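Local coordinates for iron-sulfur cluster co-chaperone protein HscB (Homo sapiens, PDB 3BVO) that acts as a J-type co-chaperone in mitochondrial iron-sulfur cluster assembly, working with ISCU and HSPA9 in an iron-sulfur transfer complex, at residues I119-D130 / K184-N195. Numbering follows the deposited sequence.
Sequences IEIPERTDYEMD and KEILTKMRYFSN
The ring of Tyr192 carries Arg124 over one face and meets the carboxylate of Asp126 at its edge. Over that face Arg124 NE stands 3.5 Å above the ring plane, displaced toward the rim, while CG makes a CH-pi contact, 4.3 Å from the centroid. The chain of Arg124 leaves with CG anti to the backbone N (chi1 -155°) and runs extended to NE, which carries it obliquely over the ring face; the guanidinium is turned 46° against the ring plane, so the two planes do not stack in parallel. On the other face of that guanidinium sits Asn195 OD1, putting the group between an aromatic rim and an amide oxygen. At the ring edge Tyr192 OH donates to Asp126 OD2 at 3.0 Å, which receives it on its anti lone pair, away from the other carboxylate oxygen, tying the ring to the loop through its hydroxyl. The guanidinium of Arg191 has Arg124 N over the centre of one face and Ile121 CG2 at its edge.

About two turns toward the N-terminal end of helix 180-203, extended Lys184 carries NZ to Glu120 O, a 2.8 Å hydrogen bond in the carbonyl plane, and on the way its CD passes Ile119 CG2 at 3.9 Å. Near the end of the loop, Met129 CE, a selenomethionine methyl, lies against Glu185 OE2.

Tyr192 also meets Phe133 edge-to-face, so the ring that Asp126 holds at its edge also packs against helix 131-146. The loop from helix 106-116 to helix 131-146 is thus laid over helix 180-203, one of the helices of the three-helix bundle of the HscB C-terminal domain.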
ATOM      1  N   ILE A 119       7.269 -13.373  -0.017  1.00 66.37           N
ATOM      2  CA  ILE A 119       6.103 -14.217   0.163  1.00 65.06           C
ATOM      3  C   ILE A 119       5.005 -13.721  -0.770  1.00 65.90           C
ATOM      4  O   ILE A 119       4.544 -12.568  -0.645  1.00 67.93           O
ATOM      5  CB  ILE A 119       5.623 -14.162   1.623  1.00 64.88           C
ATOM      6  CG1 ILE A 119       6.489 -15.078   2.491  1.00 63.80           C
ATOM      7  CG2 ILE A 119       4.121 -14.486   1.734  1.00 57.03           C
ATOM      8  CD1 ILE A 119       6.198 -15.020   3.989  1.00 64.65           C
ATOM      9  N   GLU A 120       4.603 -14.571  -1.710  1.00 63.32           N
ATOM     10  CA  GLU A 120       3.535 -14.227  -2.638  1.00 60.88           C
ATOM     11  C   GLU A 120       2.198 -14.713  -2.090  1.00 59.60           C
ATOM     12  O   GLU A 120       2.133 -15.728  -1.398  1.00 59.34           O
ATOM     13  CB  GLU A 120       3.812 -14.807  -4.027  1.00 60.27           C
ATOM     14  CG  GLU A 120       3.150 -14.043  -5.176  1.00 54.20           C
ATOM     15  CD  GLU A 120       3.594 -12.590  -5.266  1.00 46.96           C
ATOM     16  OE1 GLU A 120       4.808 -12.321  -5.170  1.00 45.82           O
ATOM     17  OE2 GLU A 120       2.724 -11.713  -5.440  1.00 43.78           O
ATOM     18  N   ILE A 121       1.136 -13.980  -2.404  1.00 58.62           N
ATOM     19  CA  ILE A 121      -0.190 -14.277  -1.876  1.00 57.87           C
ATOM     20  C   ILE A 121      -1.117 -14.830  -2.957  1.00 57.27           C
ATOM     21  O   ILE A 121      -1.209 -14.261  -4.047  1.00 57.03           O
ATOM     22  CB  ILE A 121      -0.857 -13.029  -1.252  1.00 57.83           C
ATOM     23  CG1 ILE A 121       0.112 -11.835  -1.218  1.00 57.73           C
ATOM     24  CG2 ILE A 121      -1.441 -13.367   0.120  1.00 55.70           C
ATOM     25  CD1 ILE A 121       0.132 -11.008  -2.507  1.00 54.03           C
ATOM     26  N   PRO A 122      -1.802 -15.948  -2.660  1.00 56.92           N
ATOM     27  CA  PRO A 122      -2.805 -16.490  -3.570  1.00 56.79           C
ATOM     28  C   PRO A 122      -4.048 -15.609  -3.536  1.00 56.69           C
ATOM     29  O   PRO A 122      -4.346 -15.008  -2.501  1.00 56.80           O
ATOM     30  CB  PRO A 122      -3.113 -17.872  -2.979  1.00 56.79           C
ATOM     31  CG  PRO A 122      -2.070 -18.117  -1.930  1.00 56.62           C
ATOM     32  CD  PRO A 122      -1.675 -16.772  -1.448  1.00 56.94           C
ATOM     33  N   GLU A 123      -4.764 -15.533  -4.655  1.00 56.40           N
ATOM     34  CA  GLU A 123      -5.846 -14.563  -4.797  1.00 56.30           C
ATOM     35  C   GLU A 123      -7.101 -14.949  -4.007  1.00 56.48           C
ATOM     36  O   GLU A 123      -8.049 -15.528  -4.550  1.00 55.98           O
ATOM     37  CB  GLU A 123      -6.160 -14.310  -6.273  1.00 56.31           C
ATOM     38  CG  GLU A 123      -6.732 -12.924  -6.544  1.00 56.10           C
ATOM     39  CD  GLU A 123      -6.726 -12.569  -8.025  1.00 56.17           C
ATOM     40  OE1 GLU A 123      -5.649 -12.728  -8.698  1.00 49.54           O
ATOM     41  OE2 GLU A 123      -7.806 -12.116  -8.511  1.00 55.16           O
ATOM     42  N   ARG A 124      -7.071 -14.621  -2.713  1.00 57.16           N
ATOM     43  CA  ARG A 124      -8.186 -14.828  -1.783  1.00 57.63           C
ATOM     44  C   ARG A 124      -8.683 -16.280  -1.806  1.00 57.86           C
ATOM     45  O   ARG A 124      -9.893 -16.532  -1.786  1.00 58.08           O
ATOM     46  CB  ARG A 124      -9.315 -13.831  -2.094  1.00 57.80           C
ATOM     47  CG  ARG A 124     -10.244 -13.486  -0.935  1.00 57.94           C
ATOM     48  CD  ARG A 124     -11.224 -12.395  -1.353  1.00 57.72           C
ATOM     49  NE  ARG A 124     -12.494 -12.461  -0.625  1.00 61.40           N
ATOM     50  CZ  ARG A 124     -13.618 -13.001  -1.100  1.00 61.40           C
ATOM     51  NH1 ARG A 124     -14.714 -13.003  -0.354  1.00 61.47           N
ATOM     52  NH2 ARG A 124     -13.659 -13.536  -2.315  1.00 59.89           N
ATOM     53  N   THR A 125      -7.743 -17.227  -1.847  1.00 57.89           N
ATOM     54  CA  THR A 125      -8.078 -18.647  -1.975  1.00 57.96           C
ATOM     55  C   THR A 125      -8.992 -19.090  -0.848  1.00 57.78           C
ATOM     56  O   THR A 125      -8.588 -19.185   0.315  1.00 57.20           O
ATOM     57  CB  THR A 125      -6.837 -19.562  -2.037  1.00 58.31           C
ATOM     58  OG1 THR A 125      -5.899 -19.043  -2.985  1.00 59.29           O
ATOM     59  CG2 THR A 125      -7.239 -20.977  -2.454  1.00 57.95           C
ATOM     60  N   ASP A 126     -10.234 -19.355  -1.231  1.00 58.25           N
ATOM     61  CA  ASP A 126     -11.322 -19.642  -0.313  1.00 58.64           C
ATOM     62  C   ASP A 126     -11.139 -20.958   0.439  1.00 59.99           C
ATOM     63  O   ASP A 126     -11.696 -21.144   1.516  1.00 59.86           O
ATOM     64  CB  ASP A 126     -12.636 -19.654  -1.095  1.00 57.97           C
ATOM     65  CG  ASP A 126     -13.844 -19.423  -0.218  1.00 54.64           C
ATOM     66  OD1 ASP A 126     -14.882 -20.066  -0.480  1.00 52.63           O
ATOM     67  OD2 ASP A 126     -13.765 -18.602   0.723  1.00 48.93           O
ATOM     68  N   TYR A 127     -10.349 -21.863  -0.126  1.00 61.98           N
ATOM     69  CA  TYR A 127     -10.177 -23.196   0.446  1.00 63.81           C
ATOM     70  C   TYR A 127      -9.088 -23.305   1.503  1.00 66.33           C
ATOM     71  O   TYR A 127      -9.265 -24.004   2.504  1.00 66.15           O
ATOM     72  CB  TYR A 127      -9.939 -24.225  -0.659  1.00 63.07           C
ATOM     73  CG  TYR A 127     -11.171 -25.026  -0.983  1.00 59.98           C
ATOM     74  CD1 TYR A 127     -12.080 -24.588  -1.943  1.00 57.64           C
ATOM     75  CD2 TYR A 127     -11.438 -26.219  -0.315  1.00 57.53           C
ATOM     76  CE1 TYR A 127     -13.217 -25.321  -2.238  1.00 57.53           C
ATOM     77  CE2 TYR A 127     -12.570 -26.962  -0.600  1.00 57.71           C
ATOM     78  CZ  TYR A 127     -13.457 -26.508  -1.561  1.00 59.11           C
ATOM     79  OH  TYR A 127     -14.585 -27.246  -1.849  1.00 60.23           O
ATOM     80  N   GLU A 128      -7.972 -22.614   1.281  1.00 69.18           N
ATOM     81  CA  GLU A 128      -6.811 -22.702   2.169  1.00 71.96           C
ATOM     82  C   GLU A 128      -7.076 -22.117   3.559  1.00 74.61           C
ATOM     83  O   GLU A 128      -6.159 -22.006   4.376  1.00 74.42           O
ATOM     84  CB  GLU A 128      -5.585 -22.031   1.531  1.00 71.91           C
ATOM     85  CG  GLU A 128      -5.220 -22.536   0.130  1.00 72.35           C
ATOM     86  CD  GLU A 128      -4.982 -24.040   0.062  1.00 73.25           C
ATOM     87  OE1 GLU A 128      -4.277 -24.585   0.939  1.00 73.12           O
ATOM     88  OE2 GLU A 128      -5.497 -24.678  -0.883  1.00 73.52           O
HETATM   89  N   MSE A 129      -8.334 -21.769   3.825  1.00 77.90           N
HETATM   90  CA  MSE A 129      -8.729 -21.134   5.079  1.00 80.08           C
HETATM   91  C   MSE A 129      -9.187 -22.139   6.134  1.00 79.24           C
HETATM   92  O   MSE A 129      -9.586 -23.256   5.806  1.00 79.73           O
HETATM   93  CB  MSE A 129      -9.831 -20.109   4.817  1.00 81.75           C
HETATM   94  CG  MSE A 129      -9.944 -19.026   5.872  1.00 94.42           C
HETATM   95 SE   MSE A 129      -8.371 -17.879   5.970  1.00113.82          SE
HETATM   96  CE  MSE A 129      -7.358 -18.787   7.368  1.00110.99           C
ATOM     97  N   ASP A 130      -9.130 -21.733   7.401  1.00 77.77           N
ATOM     98  CA  ASP A 130      -9.538 -22.594   8.507  1.00 76.25           C
ATOM     99  C   ASP A 130     -11.027 -22.478   8.812  1.00 75.13           C
ATOM    100  O   ASP A 130     -11.683 -21.504   8.434  1.00 74.51           O
ATOM    101  CB  ASP A 130      -8.721 -22.296   9.764  1.00 76.07           C
ATOM    102  CG  ASP A 130      -9.272 -21.131  10.548  1.00 74.92           C
ATOM    103  OD1 ASP A 130      -8.989 -19.978  10.172  1.00 75.98           O
ATOM    104  OD2 ASP A 130      -9.990 -21.368  11.540  1.00 72.23           O
ATOM    105  N   LYS A 184       0.641 -13.433   7.051  1.00 68.22           N
ATOM    106  CA  LYS A 184      -0.009 -13.782   5.809  1.00 69.14           C
ATOM    107  C   LYS A 184      -1.374 -14.313   6.124  1.00 70.33           C
ATOM    108  O   LYS A 184      -2.346 -13.983   5.448  1.00 71.24           O
ATOM    109  CB  LYS A 184       0.774 -14.845   5.035  1.00 70.80           C
ATOM    110  CG  LYS A 184       0.163 -15.206   3.671  1.00 69.34           C
ATOM    111  CD  LYS A 184       0.945 -16.305   2.938  1.00 68.55           C
ATOM    112  CE  LYS A 184       0.493 -16.363   1.468  1.00 72.01           C
ATOM    113  NZ  LYS A 184       1.198 -17.366   0.626  1.00 70.05           N
ATOM    114  N   GLU A 185      -1.453 -15.138   7.159  1.00 70.95           N
ATOM    115  CA  GLU A 185      -2.753 -15.611   7.613  1.00 70.99           C
ATOM    116  C   GLU A 185      -3.692 -14.432   7.858  1.00 69.79           C
ATOM    117  O   GLU A 185      -4.653 -14.248   7.114  1.00 70.31           O
ATOM    118  CB  GLU A 185      -2.627 -16.494   8.851  1.00 71.18           C
ATOM    119  CG  GLU A 185      -3.966 -16.913   9.429  1.00 74.19           C
ATOM    120  CD  GLU A 185      -3.998 -18.353   9.920  1.00 76.00           C
ATOM    121  OE1 GLU A 185      -2.927 -18.953  10.179  1.00 78.97           O
ATOM    122  OE2 GLU A 185      -5.117 -18.892  10.047  1.00 79.06           O
ATOM    123  N   ILE A 186      -3.382 -13.615   8.857  1.00 68.45           N
ATOM    124  CA  ILE A 186      -4.249 -12.511   9.245  1.00 68.09           C
ATOM    125  C   ILE A 186      -4.546 -11.560   8.096  1.00 69.35           C
ATOM    126  O   ILE A 186      -5.682 -11.123   7.954  1.00 70.50           O
ATOM    127  CB  ILE A 186      -3.680 -11.727  10.413  1.00 67.65           C
ATOM    128  CG1 ILE A 186      -3.169 -12.689  11.491  1.00 66.77           C
ATOM    129  CG2 ILE A 186      -4.732 -10.807  10.968  1.00 67.86           C
ATOM    130  CD1 ILE A 186      -2.431 -12.022  12.608  1.00 67.94           C
ATOM    131  N   LEU A 187      -3.552 -11.256   7.260  1.00 69.12           N
ATOM    132  CA  LEU A 187      -3.795 -10.345   6.142  1.00 68.27           C
ATOM    133  C   LEU A 187      -4.780 -10.933   5.148  1.00 68.69           C
ATOM    134  O   LEU A 187      -5.607 -10.209   4.606  1.00 69.75           O
ATOM    135  CB  LEU A 187      -2.499  -9.891   5.464  1.00 67.55           C
ATOM    136  CG  LEU A 187      -1.704  -8.832   6.253  1.00 66.13           C
ATOM    137  CD1 LEU A 187      -0.260  -8.813   5.823  1.00 65.19           C
ATOM    138  CD2 LEU A 187      -2.289  -7.420   6.161  1.00 63.03           C
ATOM    139  N   THR A 188      -4.726 -12.242   4.930  1.00 68.68           N
ATOM    140  CA  THR A 188      -5.727 -12.888   4.078  1.00 69.55           C
ATOM    141  C   THR A 188      -7.121 -12.736   4.682  1.00 69.77           C
ATOM    142  O   THR A 188      -8.114 -12.709   3.963  1.00 69.58           O
ATOM    143  CB  THR A 188      -5.421 -14.399   3.805  1.00 69.68           C
ATOM    144  OG1 THR A 188      -4.096 -14.538   3.294  1.00 70.50           O
ATOM    145  CG2 THR A 188      -6.366 -14.966   2.765  1.00 67.14           C
ATOM    146  N   LYS A 189      -7.189 -12.633   6.006  1.00 70.47           N
ATOM    147  CA  LYS A 189      -8.465 -12.436   6.675  1.00 71.38           C
ATOM    148  C   LYS A 189      -8.920 -11.022   6.448  1.00 72.92           C
ATOM    149  O   LYS A 189     -10.053 -10.780   6.087  1.00 72.61           O
ATOM    150  CB  LYS A 189      -8.375 -12.727   8.173  1.00 70.89           C
ATOM    151  CG  LYS A 189      -8.331 -14.202   8.531  1.00 68.58           C
ATOM    152  CD  LYS A 189      -8.452 -14.392  10.023  1.00 66.67           C
ATOM    153  CE  LYS A 189      -8.158 -15.823  10.436  1.00 70.13           C
ATOM    154  NZ  LYS A 189      -8.424 -16.003  11.892  1.00 72.49           N
HETATM  155  N   MSE A 190      -8.017 -10.081   6.640  1.00 76.35           N
HETATM  156  CA  MSE A 190      -8.373  -8.682   6.502  1.00 80.72           C
HETATM  157  C   MSE A 190      -8.899  -8.380   5.109  1.00 79.30           C
HETATM  158  O   MSE A 190      -9.703  -7.456   4.929  1.00 79.89           O
HETATM  159  CB  MSE A 190      -7.191  -7.796   6.825  1.00 79.31           C
HETATM  160  CG  MSE A 190      -6.876  -7.730   8.296  1.00 79.29           C
HETATM  161 SE   MSE A 190      -5.176  -6.790   8.588  1.00 89.39          SE
HETATM  162  CE  MSE A 190      -5.460  -5.217   7.433  1.00 69.66           C
ATOM    163  N   ARG A 191      -8.472  -9.167   4.130  1.00 77.52           N
ATOM    164  CA  ARG A 191      -8.983  -8.983   2.789  1.00 77.14           C
ATOM    165  C   ARG A 191     -10.507  -9.221   2.752  1.00 77.14           C
ATOM    166  O   ARG A 191     -11.251  -8.418   2.167  1.00 76.88           O
ATOM    167  CB  ARG A 191      -8.237  -9.847   1.772  1.00 76.75           C
ATOM    168  CG  ARG A 191      -8.070  -9.135   0.435  1.00 78.12           C
ATOM    169  CD  ARG A 191      -7.625 -10.049  -0.684  1.00 83.45           C
ATOM    170  NE  ARG A 191      -6.596 -10.974  -0.235  1.00 88.05           N
ATOM    171  CZ  ARG A 191      -5.576 -11.400  -0.970  1.00 89.57           C
ATOM    172  NH1 ARG A 191      -4.702 -12.251  -0.441  1.00 91.96           N
ATOM    173  NH2 ARG A 191      -5.414 -10.977  -2.216  1.00 88.20           N
ATOM    174  N   TYR A 192     -10.962 -10.297   3.404  1.00 76.17           N
ATOM    175  CA  TYR A 192     -12.390 -10.580   3.527  1.00 74.93           C
ATOM    176  C   TYR A 192     -13.166  -9.413   4.092  1.00 74.15           C
ATOM    177  O   TYR A 192     -14.109  -8.916   3.470  1.00 74.57           O
ATOM    178  CB  TYR A 192     -12.646 -11.833   4.356  1.00 74.60           C
ATOM    179  CG  TYR A 192     -12.395 -13.092   3.565  1.00 80.86           C
ATOM    180  CD1 TYR A 192     -13.384 -13.627   2.719  1.00 81.50           C
ATOM    181  CD2 TYR A 192     -11.162 -13.749   3.638  1.00 81.09           C
ATOM    182  CE1 TYR A 192     -13.141 -14.794   1.976  1.00 80.77           C
ATOM    183  CE2 TYR A 192     -10.915 -14.913   2.903  1.00 79.28           C
ATOM    184  CZ  TYR A 192     -11.902 -15.425   2.076  1.00 78.40           C
ATOM    185  OH  TYR A 192     -11.650 -16.569   1.355  1.00 82.08           O
ATOM    186  N   PHE A 193     -12.759  -8.951   5.261  1.00 72.84           N
ATOM    187  CA  PHE A 193     -13.502  -7.897   5.911  1.00 72.29           C
ATOM    188  C   PHE A 193     -13.527  -6.595   5.130  1.00 72.39           C
ATOM    189  O   PHE A 193     -14.513  -5.880   5.207  1.00 73.27           O
ATOM    190  CB  PHE A 193     -13.059  -7.717   7.358  1.00 72.42           C
ATOM    191  CG  PHE A 193     -13.578  -8.793   8.270  1.00 72.51           C
ATOM    192  CD1 PHE A 193     -13.195 -10.126   8.091  1.00 73.78           C
ATOM    193  CD2 PHE A 193     -14.463  -8.488   9.285  1.00 69.73           C
ATOM    194  CE1 PHE A 193     -13.689 -11.138   8.913  1.00 70.83           C
ATOM    195  CE2 PHE A 193     -14.959  -9.496  10.115  1.00 72.68           C
ATOM    196  CZ  PHE A 193     -14.567 -10.824   9.927  1.00 71.51           C
ATOM    197  N   SER A 194     -12.483  -6.308   4.349  1.00 72.07           N
ATOM    198  CA  SER A 194     -12.485  -5.127   3.468  1.00 71.47           C
ATOM    199  C   SER A 194     -13.603  -5.187   2.455  1.00 71.64           C
ATOM    200  O   SER A 194     -14.351  -4.226   2.298  1.00 72.58           O
ATOM    201  CB  SER A 194     -11.170  -4.991   2.731  1.00 71.18           C
ATOM    202  OG  SER A 194     -10.160  -4.651   3.647  1.00 78.05           O
ATOM    203  N   ASN A 195     -13.715  -6.314   1.761  1.00 71.23           N
ATOM    204  CA  ASN A 195     -14.860  -6.549   0.900  1.00 71.43           C
ATOM    205  C   ASN A 195     -16.183  -6.296   1.634  1.00 70.33           C
ATOM    206  O   ASN A 195     -16.997  -5.490   1.202  1.00 69.63           O
ATOM    207  CB  ASN A 195     -14.815  -7.964   0.331  1.00 72.08           C
ATOM    208  CG  ASN A 195     -13.660  -8.167  -0.616  1.00 77.71           C
ATOM    209  OD1 ASN A 195     -13.159  -9.281  -0.772  1.00 84.05           O
ATOM    210  ND2 ASN A 195     -13.226  -7.087  -1.263  1.00 80.55           N
TER